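LYND (Lyngbya aestuarii, PDB 4V1T) probably acts as an ATP-dependent YcaO cyclodehydratase that converts cysteine side chains of a precursor peptide into thiazoline heterocycles. Local coordinates at residues Gln455-Gln463 / Pro735-Gly745; Gly615-Gly623 / Trp663-His672. All coordinates share one frame; numbering follows the deposited sequence.

Contact 1: residues Gln455-Gln463 / Pro735-Gly745; sequences QCLCFSDGQ and PGMRHFWSRFG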
loop_
_atom_site.group_PDB
_atom_site.type_symbol
_atom_site.label_atom_id
_atom_site.label_comp_id
_atom_site.label_asym_id
_atom_site.label_seq_id
_atom_site.Cartn_x
_atom_site.Cartn_y
_atom_site.Cartn_z
ATOM N N GLN B 455 -35.060 -13.046 27.522
ATOM C CA GLN B 455 -34.740 -14.294 26.835
ATOM C C GLN B 455 -33.339 -14.250 26.205
ATOM O O GLN B 455 -32.715 -15.285 25.953
ATOM C CB GLN B 455 -35.774 -14.577 25.751
ATOM C CG GLN B 455 -37.130 -14.982 26.283
ATOM C CD GLN B 455 -38.090 -15.312 25.166
ATOM O OE1 GLN B 455 -37.852 -16.239 24.386
ATOM N NE2 GLN B 455 -39.175 -14.544 25.066
ATOM N N CYS B 456 -32.845 -13.047 25.951
ATOM C CA CYS B 456 -31.525 -12.889 25.361
ATOM C C CYS B 456 -30.481 -12.615 26.427
ATOM O O CYS B 456 -29.400 -13.183 26.387
ATOM C CB CYS B 456 -31.548 -11.764 24.337
ATOM S SG CYS B 456 -32.704 -12.081 22.991
ATOM N N LEU B 457 -30.821 -11.753 27.386
ATOM C CA LEU B 457 -29.868 -11.321 28.402
ATOM C C LEU B 457 -29.538 -12.440 29.374
ATOM O O LEU B 457 -28.377 -12.730 29.619
ATOM C CB LEU B 457 -30.408 -10.108 29.161
ATOM C CG LEU B 457 -30.700 -8.859 28.321
ATOM C CD1 LEU B 457 -31.386 -7.798 29.165
ATOM C CD2 LEU B 457 -29.435 -8.304 27.671
ATOM N N CYS B 458 -30.569 -13.067 29.920
ATOM C CA CYS B 458 -30.405 -14.184 30.842
ATOM C C CYS B 458 -29.696 -13.771 32.144
ATOM O O CYS B 458 -28.832 -14.486 32.644
ATOM C CB CYS B 458 -29.638 -15.339 30.168
ATOM S SG CYS B 458 -30.383 -15.991 28.652
ATOM N N PHE B 459 -30.064 -12.617 32.691
ATOM C CA PHE B 459 -29.622 -12.243 34.028
ATOM C C PHE B 459 -30.495 -12.965 35.073
ATOM O O PHE B 459 -31.669 -13.230 34.835
ATOM C CB PHE B 459 -29.718 -10.730 34.231
ATOM C CG PHE B 459 -28.647 -9.953 33.528
ATOM C CD1 PHE B 459 -27.396 -9.796 34.104
ATOM C CD2 PHE B 459 -28.895 -9.351 32.306
ATOM C CE1 PHE B 459 -26.403 -9.068 33.469
ATOM C CE2 PHE B 459 -27.900 -8.625 31.656
ATOM C CZ PHE B 459 -26.654 -8.480 32.238
ATOM N N SER B 460 -29.923 -13.290 36.224
ATOM C CA SER B 460 -30.687 -13.956 37.279
ATOM C C SER B 460 -31.612 -12.965 37.981
ATOM O O SER B 460 -31.441 -11.750 37.853
ATOM C CB SER B 460 -29.756 -14.596 38.305
ATOM O OG SER B 460 -29.299 -13.632 39.231
ATOM N N ASP B 461 -32.593 -13.491 38.717
ATOM C CA ASP B 461 -33.462 -12.654 39.538
ATOM C C ASP B 461 -32.665 -11.952 40.630
ATOM O O ASP B 461 -32.907 -10.780 40.922
ATOM C CB ASP B 461 -34.588 -13.478 40.179
ATOM C CG ASP B 461 -35.596 -13.981 39.164
ATOM O OD1 ASP B 461 -35.879 -13.257 38.182
ATOM O OD2 ASP B 461 -36.105 -15.105 39.353
ATOM N N GLY B 462 -31.732 -12.677 41.241
ATOM C CA GLY B 462 -30.862 -12.112 42.258
ATOM C C GLY B 462 -30.017 -10.979 41.692
ATOM O O GLY B 462 -29.815 -9.956 42.340
ATOM N N GLN B 463 -29.518 -11.162 40.478
ATOM C CA GLN B 463 -28.678 -10.148 39.847
ATOM C C GLN B 463 -29.443 -8.851 39.652
ATOM O O GLN B 463 -28.920 -7.766 39.914
ATOM C CB GLN B 463 -28.148 -10.644 38.506
ATOM C CG GLN B 463 -26.930 -11.542 38.614
ATOM C CD GLN B 463 -26.437 -11.978 37.256
ATOM O OE1 GLN B 463 -27.110 -12.734 36.557
ATOM N NE2 GLN B 463 -25.278 -11.482 36.856
ATOM N N PRO B 735 -31.714 -16.733 21.001
ATOM C CA PRO B 735 -32.145 -16.601 22.398
ATOM C C PRO B 735 -31.947 -17.874 23.210
ATOM O O PRO B 735 -32.394 -18.936 22.797
ATOM C CB PRO B 735 -33.632 -16.271 22.268
ATOM C CG PRO B 735 -33.744 -15.598 20.943
ATOM C CD PRO B 735 -32.774 -16.320 20.063
ATOM N N GLY B 736 -31.271 -17.750 24.350
ATOM C CA GLY B 736 -30.965 -18.884 25.212
ATOM C C GLY B 736 -29.472 -19.167 25.263
ATOM O O GLY B 736 -28.941 -19.557 26.296
ATOM N N MET B 737 -28.784 -18.962 24.147
ATOM C CA MET B 737 -27.344 -19.202 24.104
ATOM C C MET B 737 -26.621 -18.157 24.927
ATOM O O MET B 737 -27.002 -16.994 24.943
ATOM C CB MET B 737 -26.836 -19.226 22.663
ATOM C CG MET B 737 -27.318 -20.462 21.905
ATOM S SD MET B 737 -26.631 -20.632 20.255
ATOM C CE MET B 737 -24.966 -21.146 20.643
ATOM N N ARG B 738 -25.571 -18.591 25.611
ATOM C CA ARG B 738 -24.934 -17.786 26.640
ATOM C C ARG B 738 -23.798 -16.900 26.125
ATOM O O ARG B 738 -23.023 -17.295 25.245
ATOM C CB ARG B 738 -24.402 -18.699 27.750
ATOM C CG ARG B 738 -25.330 -19.843 28.133
ATOM C CD ARG B 738 -26.684 -19.343 28.593
ATOM N NE ARG B 738 -26.575 -18.570 29.822
ATOM C CZ ARG B 738 -27.525 -18.455 30.738
ATOM N NH1 ARG B 738 -28.683 -19.071 30.587
ATOM N NH2 ARG B 738 -27.305 -17.724 31.815
ATOM N N HIS B 739 -23.714 -15.700 26.693
ATOM C CA HIS B 739 -22.560 -14.835 26.536
ATOM C C HIS B 739 -21.542 -15.287 27.569
ATOM O O HIS B 739 -21.930 -15.846 28.589
ATOM C CB HIS B 739 -22.964 -13.370 26.746
ATOM C CG HIS B 739 -22.044 -12.379 26.097
ATOM N ND1 HIS B 739 -22.490 -11.175 25.601
ATOM C CD2 HIS B 739 -20.713 -12.408 25.863
ATOM C CE1 HIS B 739 -21.474 -10.502 25.093
ATOM N NE2 HIS B 739 -20.384 -11.230 25.235
ATOM N N PHE B 740 -20.253 -15.080 27.315
ATOM C CA PHE B 740 -19.232 -15.428 28.304
ATOM C C PHE B 740 -19.043 -14.339 29.359
ATOM O O PHE B 740 -18.045 -14.324 30.081
ATOM C CB PHE B 740 -17.891 -15.763 27.628
ATOM C CG PHE B 740 -17.276 -14.634 26.825
ATOM C CD1 PHE B 740 -16.869 -13.456 27.431
ATOM C CD2 PHE B 740 -17.013 -14.802 25.479
ATOM C CE1 PHE B 740 -16.272 -12.447 26.696
ATOM C CE2 PHE B 740 -16.409 -13.793 24.739
ATOM C CZ PHE B 740 -16.045 -12.617 25.344
ATOM N N TRP B 741 -20.018 -13.444 29.455
ATOM C CA TRP B 741 -20.069 -12.455 30.526
ATOM C C TRP B 741 -20.839 -13.041 31.708
ATOM O O TRP B 741 -21.499 -14.072 31.570
ATOM C CB TRP B 741 -20.727 -11.163 30.025
ATOM C CG TRP B 741 -19.935 -10.450 28.954
ATOM C CD1 TRP B 741 -18.646 -10.703 28.579
ATOM C CD2 TRP B 741 -20.381 -9.360 28.144
ATOM N NE1 TRP B 741 -18.261 -9.836 27.577
ATOM C CE2 TRP B 741 -19.312 -9.004 27.293
ATOM C CE3 TRP B 741 -21.583 -8.648 28.051
ATOM C CZ2 TRP B 741 -19.412 -7.974 26.360
ATOM C CZ3 TRP B 741 -21.679 -7.624 27.122
ATOM C CH2 TRP B 741 -20.601 -7.295 26.293
ATOM N N SER B 742 -20.741 -12.395 32.868
ATOM C CA SER B 742 -21.333 -12.918 34.098
ATOM C C SER B 742 -22.857 -12.755 34.142
ATOM O O SER B 742 -23.384 -11.914 34.875
ATOM C CB SER B 742 -20.704 -12.234 35.314
ATOM O OG SER B 742 -19.305 -12.500 35.390
ATOM N N ARG B 743 -23.554 -13.578 33.363
ATOM C CA ARG B 743 -25.022 -13.562 33.318
ATOM C C ARG B 743 -25.546 -14.933 33.734
ATOM O O ARG B 743 -25.432 -15.896 32.987
ATOM C CB ARG B 743 -25.514 -13.177 31.922
ATOM C CG ARG B 743 -24.944 -11.837 31.450
ATOM C CD ARG B 743 -25.455 -11.449 30.089
ATOM N NE ARG B 743 -25.087 -10.091 29.704
ATOM C CZ ARG B 743 -25.424 -9.535 28.545
ATOM N NH1 ARG B 743 -26.118 -10.224 27.645
ATOM N NH2 ARG B 743 -25.060 -8.292 28.273
ATOM N N PHE B 744 -26.117 -15.006 34.934
ATOM C CA PHE B 744 -26.376 -16.285 35.587
ATOM C C PHE B 744 -27.851 -16.639 35.706
ATOM O O PHE B 744 -28.253 -17.331 36.648
ATOM C CB PHE B 744 -25.740 -16.286 36.983
ATOM C CG PHE B 744 -24.264 -16.023 36.975
ATOM C CD1 PHE B 744 -23.465 -16.514 35.952
ATOM C CD2 PHE B 744 -23.668 -15.303 37.998
ATOM C CE1 PHE B 744 -22.107 -16.276 35.932
ATOM C CE2 PHE B 744 -22.302 -15.066 37.990
ATOM C CZ PHE B 744 -21.519 -15.553 36.962
ATOM N N GLY B 745 -28.655 -16.186 34.753
ATOM C CA GLY B 745 -30.053 -16.599 34.687
ATOM C C GLY B 745 -30.157 -18.078 34.353
ATOM O O GLY B 745 -29.223 -18.666 33.809
HETATM O O HOH W 1 -26.682 -12.572 26.441
HETATM O O HOH W 2 -29.473 -15.607 25.093
#
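Gln-463, with its amide, and Arg-743, with its whole side chain, meet across this junction between the short linker of helices 454-457 and 461-465 and the irregular chain after strand 728-733. A capping box starts helix 461-465: Gln-463 N donates to Ser-460 OG, which also hydrogen-bonds Glu-765, and Ser-460 N returns a nearly straight bond (176°) to Gln-463 OE1. The same OE1 takes a second bond from Phe-744 N (3.0 Å), while Gln-463 NE2 donates to Ser-742 O (2.8 Å), which lies close to the Gln-463 amide plane. One amide thus grips two backbone groups, which fixes its rotation.

Extended from CG to NE, Arg-743 has its CB 3.6 Å from Cys-458 O, and its CG rides over one Phe-459 ring face in a CH-pi contact, 4.0 Å from the centroid and 24° off the normal. CD comes to 3.2 Å from Leu-457 O, NE reaches Phe-459 CZ at 3.4 Å, and CZ lies near Phe-459 CZ and CE2, the guanidinium plane turned 43° from the ring. NH1 meets Leu-457 CD2, makes a long, weak ion pair with Asp-528 and binds weakly to a water that donates to Cys-456 O. Gly-745 N donates to Cys-458 O at 2.7 Å, from above the carbonyl plane.

Contact 2: residues Gly615-Gly623 / Trp663-His672; sequences GSSERLILG and WLITEKLADH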
loop_
_atom_site.group_PDB
_atom_site.type_symbol
_atom_site.label_atom_id
_atom_site.label_comp_id
_atom_site.label_asym_id
_atom_site.label_seq_id
_atom_site.Cartn_x
_atom_site.Cartn_y
_atom_site.Cartn_z
ATOM N N GLY B 615 9.601 -14.448 34.380
ATOM C CA GLY B 615 9.010 -13.130 34.414
ATOM C C GLY B 615 8.384 -12.850 35.762
ATOM O O GLY B 615 8.302 -13.735 36.621
ATOM N N SER B 616 7.945 -11.608 35.946
ATOM C CA SER B 616 7.300 -11.193 37.190
ATOM C C SER B 616 5.903 -11.808 37.312
ATOM O O SER B 616 5.513 -12.267 38.381
ATOM C CB SER B 616 7.219 -9.664 37.269
ATOM O OG SER B 616 6.513 -9.122 36.161
ATOM N N SER B 617 5.169 -11.827 36.202
ATOM C CA SER B 617 3.791 -12.317 36.183
ATOM C C SER B 617 3.574 -13.314 35.051
ATOM O O SER B 617 4.314 -13.317 34.065
ATOM C CB SER B 617 2.832 -11.148 36.024
ATOM O OG SER B 617 3.094 -10.457 34.819
ATOM N N GLU B 618 2.547 -14.147 35.195
ATOM C CA GLU B 618 2.284 -15.224 34.241
ATOM C C GLU B 618 1.591 -14.751 32.962
ATOM O O GLU B 618 1.678 -15.412 31.936
ATOM C CB GLU B 618 1.449 -16.317 34.898
ATOM C CG GLU B 618 2.213 -17.088 35.964
ATOM C CD GLU B 618 1.475 -18.325 36.437
ATOM O OE1 GLU B 618 0.453 -18.691 35.817
ATOM O OE2 GLU B 618 1.923 -18.933 37.433
ATOM N N ARG B 619 0.908 -13.613 33.046
ATOM C CA ARG B 619 0.220 -13.010 31.908
ATOM C C ARG B 619 -0.678 -14.028 31.227
ATOM O O ARG B 619 -0.519 -14.326 30.037
ATOM C CB ARG B 619 1.223 -12.456 30.885
ATOM C CG ARG B 619 2.334 -11.604 31.476
ATOM C CD ARG B 619 2.092 -10.111 31.358
ATOM N NE ARG B 619 3.360 -9.438 31.078
ATOM C CZ ARG B 619 3.575 -8.138 31.219
ATOM N NH1 ARG B 619 2.609 -7.351 31.656
ATOM N NH2 ARG B 619 4.765 -7.629 30.936
ATOM N N LEU B 620 -1.601 -14.584 31.991
ATOM C CA LEU B 620 -2.520 -15.567 31.461
ATOM C C LEU B 620 -3.338 -14.925 30.357
ATOM O O LEU B 620 -4.044 -13.935 30.550
ATOM C CB LEU B 620 -3.445 -16.129 32.550
ATOM C CG LEU B 620 -2.740 -16.961 33.620
ATOM C CD1 LEU B 620 -3.721 -17.350 34.715
ATOM C CD2 LEU B 620 -2.094 -18.195 33.004
ATOM N N ILE B 621 -3.216 -15.496 29.181
ATOM C CA ILE B 621 -3.940 -15.006 28.048
ATOM C C ILE B 621 -4.627 -16.181 27.391
ATOM O O ILE B 621 -4.165 -17.314 27.447
ATOM C CB ILE B 621 -2.992 -14.235 27.108
ATOM C CG1 ILE B 621 -2.551 -12.955 27.836
ATOM C CG2 ILE B 621 -3.689 -13.885 25.797
ATOM C CD1 ILE B 621 -1.477 -12.191 27.172
ATOM N N LEU B 622 -5.756 -15.906 26.780
ATOM C CA LEU B 622 -6.490 -16.935 26.099
ATOM C C LEU B 622 -7.299 -16.356 24.941
ATOM O O LEU B 622 -7.511 -15.143 24.851
ATOM C CB LEU B 622 -7.373 -17.682 27.096
ATOM C CG LEU B 622 -8.104 -16.801 28.094
ATOM C CD1 LEU B 622 -9.316 -16.214 27.423
ATOM C CD2 LEU B 622 -8.501 -17.586 29.329
ATOM N N GLY B 623 -7.724 -17.233 24.045
ATOM C CA GLY B 623 -8.424 -16.828 22.841
ATOM C C GLY B 623 -9.338 -17.945 22.403
ATOM O O GLY B 623 -9.072 -19.114 22.682
ATOM N N TRP B 663 -5.817 -8.865 35.883
ATOM C CA TRP B 663 -5.767 -10.281 35.565
ATOM C C TRP B 663 -4.370 -10.719 35.118
ATOM O O TRP B 663 -3.858 -11.756 35.555
ATOM C CB TRP B 663 -6.781 -10.589 34.473
ATOM C CG TRP B 663 -6.549 -11.899 33.811
ATOM C CD1 TRP B 663 -5.777 -12.137 32.704
ATOM C CD2 TRP B 663 -7.092 -13.160 34.203
ATOM N NE1 TRP B 663 -5.812 -13.466 32.390
ATOM C CE2 TRP B 663 -6.608 -14.120 33.297
ATOM C CE3 TRP B 663 -7.941 -13.573 35.236
ATOM C CZ2 TRP B 663 -6.942 -15.465 33.394
ATOM C CZ3 TRP B 663 -8.271 -14.905 35.328
ATOM C CH2 TRP B 663 -7.772 -15.836 34.418
ATOM N N LEU B 664 -3.756 -9.916 34.256
ATOM C CA LEU B 664 -2.472 -10.263 33.657
ATOM C C LEU B 664 -1.332 -10.296 34.672
ATOM O O LEU B 664 -0.495 -11.195 34.640
ATOM C CB LEU B 664 -2.144 -9.281 32.534
ATOM C CG LEU B 664 -2.961 -9.450 31.254
ATOM C CD1 LEU B 664 -2.886 -8.199 30.382
ATOM C CD2 LEU B 664 -2.478 -10.658 30.468
ATOM N N ILE B 665 -1.306 -9.323 35.576
ATOM C CA ILE B 665 -0.207 -9.222 36.538
ATOM C C ILE B 665 -0.430 -10.127 37.751
ATOM O O ILE B 665 0.523 -10.701 38.278
ATOM C CB ILE B 665 0.037 -7.750 37.004
ATOM C CG1 ILE B 665 0.923 -7.715 38.257
ATOM C CG2 ILE B 665 -1.266 -7.032 37.312
ATOM C CD1 ILE B 665 1.435 -6.333 38.620
ATOM N N THR B 666 -1.685 -10.266 38.183
ATOM C CA THR B 666 -1.988 -10.949 39.443
ATOM C C THR B 666 -2.207 -12.453 39.301
ATOM O O THR B 666 -1.615 -13.244 40.031
ATOM C CB THR B 666 -3.239 -10.361 40.145
ATOM O OG1 THR B 666 -4.400 -10.544 39.325
ATOM C CG2 THR B 666 -3.047 -8.880 40.454
ATOM N N GLU B 667 -3.072 -12.850 38.374
ATOM C CA GLU B 667 -3.581 -14.214 38.361
ATOM C C GLU B 667 -2.565 -15.238 37.887
ATOM O O GLU B 667 -1.777 -14.992 36.975
ATOM C CB GLU B 667 -4.826 -14.301 37.490
ATOM C CG GLU B 667 -5.982 -13.472 37.995
ATOM C CD GLU B 667 -6.254 -13.700 39.464
ATOM O OE1 GLU B 667 -6.439 -14.871 39.859
ATOM O OE2 GLU B 667 -6.266 -12.708 40.222
ATOM N N LYS B 668 -2.624 -16.407 38.511
ATOM C CA LYS B 668 -1.710 -17.500 38.231
ATOM C C LYS B 668 -2.464 -18.743 37.788
ATOM O O LYS B 668 -3.678 -18.861 37.959
ATOM C CB LYS B 668 -0.874 -17.822 39.472
ATOM C CG LYS B 668 0.330 -16.920 39.672
ATOM C CD LYS B 668 0.380 -16.345 41.083
ATOM C CE LYS B 668 1.772 -15.863 41.451
ATOM N NZ LYS B 668 2.465 -15.175 40.317
ATOM N N LEU B 669 -1.722 -19.684 37.230
ATOM C CA LEU B 669 -2.303 -20.932 36.754
ATOM C C LEU B 669 -2.838 -21.728 37.951
ATOM O O LEU B 669 -3.858 -22.408 37.859
ATOM C CB LEU B 669 -1.247 -21.732 35.986
ATOM C CG LEU B 669 -1.613 -22.500 34.721
ATOM C CD1 LEU B 669 -2.495 -21.729 33.768
ATOM C CD2 LEU B 669 -0.331 -22.886 34.015
ATOM N N ALA B 670 -2.151 -21.612 39.080
ATOM C CA ALA B 670 -2.565 -22.284 40.306
ATOM C C ALA B 670 -3.881 -21.748 40.852
ATOM O O ALA B 670 -4.521 -22.396 41.676
ATOM C CB ALA B 670 -1.482 -22.154 41.358
ATOM N N ASP B 671 -4.277 -20.561 40.409
ATOM C CA ASP B 671 -5.537 -19.958 40.844
ATOM C C ASP B 671 -6.721 -20.423 39.999
ATOM O O ASP B 671 -7.868 -20.232 40.392
ATOM C CB ASP B 671 -5.454 -18.429 40.769
ATOM C CG ASP B 671 -4.575 -17.832 41.847
ATOM O OD1 ASP B 671 -4.931 -17.928 43.038
ATOM O OD2 ASP B 671 -3.545 -17.227 41.498
ATOM N N HIS B 672 -6.438 -20.994 38.825
ATOM C CA HIS B 672 -7.478 -21.416 37.883
ATOM C C HIS B 672 -7.087 -22.724 37.191
ATOM O O HIS B 672 -6.680 -22.719 36.036
ATOM C CB HIS B 672 -7.713 -20.325 36.838
ATOM C CG HIS B 672 -7.877 -18.958 37.421
ATOM N ND1 HIS B 672 -9.095 -18.471 37.851
ATOM C CD2 HIS B 672 -6.974 -17.980 37.663
ATOM C CE1 HIS B 672 -8.934 -17.248 38.326
ATOM N NE2 HIS B 672 -7.655 -16.926 38.229
HETATM O O HOH W 3 0.717 -21.212 38.693
HETATM O O HOH W 4 0.538 -13.629 36.880
HETATM O O HOH W 5 -2.255 -13.798 34.382
#
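Trp-663 meets Leu-620 edge-on. Its NE1 donates to Leu-620 O at 2.6 Å (150° at the hydrogen), with the oxygen near the indole plane but the donor raised 35° above the carbonyl plane. With CG anti to the backbone N (chi1 164°), the indole also brings CZ2 to 3.7 Å from Leu-620 CB.

One residue on, Leu-664 O accepts a weak bond from Arg-619 N, while Leu-664 CD2 presses on Ile-621 CG1 at 3.5 Å, tighter than usual for carbons. Ile-665 O lies 3.3 Å from Ser-617 CB. The helix ends at Thr-666, and Glu-667 O lies within hydrogen-bonding distance of two waters, which accept from Glu-618 N and Leu-620 N, so water links the two segments here.

Lys-668 passes Glu-618 at about a right angle: its CG is 3.4 Å from Glu-618 OE2, whereas NZ stays 4.8 Å away and forms no ion pair. Leu-669 N then donates to Glu-618 OE1 (2.8 Å) on the syn side, and a water joins OE2 to Ala-670 N. The carboxylate therefore serves the first two amides of the 3-10 segment 669-671; an alanine in place of Glu-618 would probably leave Leu-669 N without this acceptor and the water without its OE2 partner. Leu-669 CD1 packs on Leu-620 CD2. His-672, bonded through NE2 to Glu-667 OE1 and through ND1 to Tyr-674, lays a ring face over Trp-663 CH2.

The pair joins the end of helix 661-666 to the chain entering edge strand 621-626: Leu-664 also touches helix 630-649, Leu-669 reaches strands 590-596 and 605-612, and the Trp-663 and Phe-775 rings meet with their planes steeply inclined.

Contact 2 is nested within the chain loop closed by contact 1: the order is 455-463, 615-623, 663-672, 735-745. Their centres lie 27 Å apart and their nearest atoms about 8 Å, so they do not touch, though both lie on the same side of the chain's centre. Different sheets serve them: contact 1 follows strand 728-733 of the larger antiparallel sheet, contact 2 borders the three-stranded sheet at 621-626. The C-terminal residues approach both, since Phe-740 touches Met-773 while Trp-663 touches Pro-774 and Phe-775. The Ile-621 side chain is about 12 Å from a bound magnesium ion and about 13 Å from ADP, so contact 2 lies near the nucleotide site without touching it at that residue.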